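Local coordinates for variant surface glycoprotein MITAT 1.1 (PDB 5LY9) that forms the dense surface coat of the trypanosome, in which antigenically distinct variants expressed in turn let the parasite evade the host immune response, at residues Thr9-Leu14 against Thr138-Gln143. Numbering follows the deposited sequence.
Sequences TAWKPL and TKLDDQ
Lys12 reaches from its helix to the tip of a β hairpin, where NZ meets OD1 of Asp142 at 2.6 Å in a salt bridge that uses the syn lone pair of that oxygen. The lysine spans the gap because its chain runs fully extended beyond CG, and it meets the aspartate side chain at roughly a right angle. Asp141 lies close enough to add to the field around the ammonium, its OD2 4.8 Å from Lys12 NZ, and probably favours the positive charge without touching it. Nearer its root, Lys12 and Gln143 pass alongside each other running opposite ways, with CG of Lys12 4.1 Å from CB of Gln143. The benzo end of the neighbouring Trp11 indole also meets the hairpin: CZ3 approaches CB of Leu140 at 3.8 Å, while OD2 of Asp141 stands at the ring edge, 4.1 Å from CH2. The pairing illustrates how a short type II' turn, Leu140 to Gln143, can present consecutive side chains to one helix. Both backbone bonds between its end residues close the hairpin linking strands 139-140 and 143-144 in a small antiparallel sheet of the A-type N-terminal domain, here set against helix 8-21 far from the N-glycan. With chi1 at 59°, the Trp11 ring end swings to the hairpin, and NE1 donates to the carbonyl of Val125. OD1 of Asp141 accepts from the backbone N of Thr134, and Leu140 also rests on Glu113 of the long helix 62-114. Just beyond, the disulfide Cys15-Cys145 ties the same helix covalently to the chain following the hairpin.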
loop_
_atom_site.group_PDB
_atom_site.type_symbol
_atom_site.label_atom_id
_atom_site.label_comp_id
_atom_site.label_asym_id
_atom_site.label_seq_id
_atom_site.Cartn_x
_atom_site.Cartn_y
_atom_site.Cartn_z
ATOM N N THR A 9 -8.206 -32.737 7.252
ATOM C CA THR A 9 -8.296 -32.607 5.793
ATOM C C THR A 9 -8.988 -31.279 5.433
ATOM O O THR A 9 -8.715 -30.727 4.352
ATOM C CB THR A 9 -9.080 -33.761 5.151
ATOM O OG1 THR A 9 -10.303 -33.894 5.838
ATOM C CG2 THR A 9 -8.313 -35.027 5.186
ATOM N N ALA A 10 -9.841 -30.759 6.334
ATOM C CA ALA A 10 -10.533 -29.502 6.115
ATOM C C ALA A 10 -9.821 -28.305 6.699
ATOM O O ALA A 10 -9.803 -27.238 6.040
ATOM C CB ALA A 10 -11.973 -29.579 6.656
ATOM N N TRP A 11 -9.300 -28.386 7.913
ATOM C CA TRP A 11 -8.621 -27.207 8.495
ATOM C C TRP A 11 -7.160 -27.046 8.093
ATOM O O TRP A 11 -6.613 -25.942 8.155
ATOM C CB TRP A 11 -8.779 -27.113 10.025
ATOM C CG TRP A 11 -8.283 -28.222 10.811
ATOM C CD1 TRP A 11 -9.022 -29.231 11.362
ATOM C CD2 TRP A 11 -6.930 -28.470 11.224
ATOM N NE1 TRP A 11 -8.205 -30.069 12.058
ATOM C CE2 TRP A 11 -6.939 -29.612 12.036
ATOM C CE3 TRP A 11 -5.734 -27.830 11.017
ATOM C CZ2 TRP A 11 -5.812 -30.134 12.546
ATOM C CZ3 TRP A 11 -4.648 -28.314 11.541
ATOM C CH2 TRP A 11 -4.665 -29.478 12.316
ATOM N N LYS A 12 -6.465 -28.096 7.765
ATOM C CA LYS A 12 -5.050 -27.906 7.361
ATOM C C LYS A 12 -4.891 -27.008 6.132
ATOM O O LYS A 12 -4.024 -26.111 6.146
ATOM C CB LYS A 12 -4.323 -29.218 7.222
ATOM C CG LYS A 12 -3.821 -29.727 8.604
ATOM C CD LYS A 12 -2.967 -31.022 8.400
ATOM C CE LYS A 12 -2.587 -31.535 9.776
ATOM N NZ LYS A 12 -1.716 -32.741 9.678
ATOM N N PRO A 13 -5.789 -27.142 5.162
ATOM C CA PRO A 13 -5.702 -26.191 4.026
ATOM C C PRO A 13 -5.936 -24.731 4.452
ATOM O O PRO A 13 -5.383 -23.807 3.813
ATOM C CB PRO A 13 -6.788 -26.684 3.072
ATOM C CG PRO A 13 -6.835 -28.127 3.325
ATOM C CD PRO A 13 -6.616 -28.311 4.813
ATOM N N LEU A 14 -6.763 -24.486 5.465
ATOM C CA LEU A 14 -6.927 -23.159 5.977
ATOM C C LEU A 14 -5.677 -22.657 6.663
ATOM O O LEU A 14 -5.324 -21.489 6.505
ATOM C CB LEU A 14 -8.142 -23.032 6.940
ATOM C CG LEU A 14 -9.503 -23.236 6.210
ATOM C CD1 LEU A 14 -10.569 -23.492 7.238
ATOM C CD2 LEU A 14 -9.869 -22.061 5.326
ATOM N N THR A 138 3.721 -22.429 17.102
ATOM C CA THR A 138 2.956 -21.918 15.957
ATOM C C THR A 138 2.331 -23.018 15.106
ATOM O O THR A 138 1.631 -22.722 14.177
ATOM C CB THR A 138 3.871 -21.114 15.055
ATOM O OG1 THR A 138 4.990 -21.920 14.668
ATOM C CG2 THR A 138 4.279 -19.853 15.764
ATOM N N LYS A 139 2.549 -24.261 15.461
ATOM C CA LYS A 139 2.117 -25.434 14.710
ATOM C C LYS A 139 0.842 -26.057 15.311
ATOM O O LYS A 139 0.690 -26.101 16.543
ATOM C CB LYS A 139 3.179 -26.513 14.784
ATOM C CG LYS A 139 4.512 -26.146 14.178
ATOM C CD LYS A 139 5.575 -27.178 14.492
ATOM C CE LYS A 139 5.954 -27.457 15.940
ATOM N NZ LYS A 139 6.713 -26.345 16.420
ATOM N N LEU A 140 -0.023 -26.564 14.447
ATOM C CA LEU A 140 -1.107 -27.419 14.850
ATOM C C LEU A 140 -0.815 -28.732 14.200
ATOM O O LEU A 140 -0.764 -28.850 13.007
ATOM C CB LEU A 140 -2.476 -26.905 14.341
ATOM C CG LEU A 140 -3.211 -25.956 15.202
ATOM C CD1 LEU A 140 -4.494 -25.512 14.441
ATOM C CD2 LEU A 140 -3.536 -26.535 16.568
ATOM N N ASP A 141 -0.621 -29.737 15.047
ATOM C CA ASP A 141 0.082 -30.953 14.661
ATOM C C ASP A 141 1.330 -30.656 13.846
ATOM O O ASP A 141 2.288 -30.020 14.311
ATOM C CB ASP A 141 -0.890 -31.854 13.950
ATOM C CG ASP A 141 -1.967 -32.456 14.901
ATOM O OD1 ASP A 141 -1.812 -32.696 16.175
ATOM O OD2 ASP A 141 -2.985 -32.707 14.281
ATOM N N ASP A 142 1.377 -31.117 12.648
ATOM C CA ASP A 142 2.613 -30.856 11.935
ATOM C C ASP A 142 2.505 -29.653 11.006
ATOM O O ASP A 142 3.381 -29.478 10.212
ATOM C CB ASP A 142 3.028 -32.100 11.171
ATOM C CG ASP A 142 1.982 -32.601 10.215
ATOM O OD1 ASP A 142 0.772 -32.292 10.390
ATOM O OD2 ASP A 142 2.379 -33.383 9.276
ATOM N N GLN A 143 1.423 -28.873 11.065
ATOM C CA GLN A 143 1.165 -27.820 10.087
ATOM C C GLN A 143 1.384 -26.447 10.740
ATOM O O GLN A 143 0.757 -26.154 11.763
ATOM C CB GLN A 143 -0.272 -27.946 9.603
ATOM C CG GLN A 143 -0.779 -26.882 8.643
ATOM C CD GLN A 143 0.112 -26.580 7.475
ATOM O OE1 GLN A 143 0.395 -27.522 6.718
ATOM N NE2 GLN A 143 0.555 -25.251 7.270
#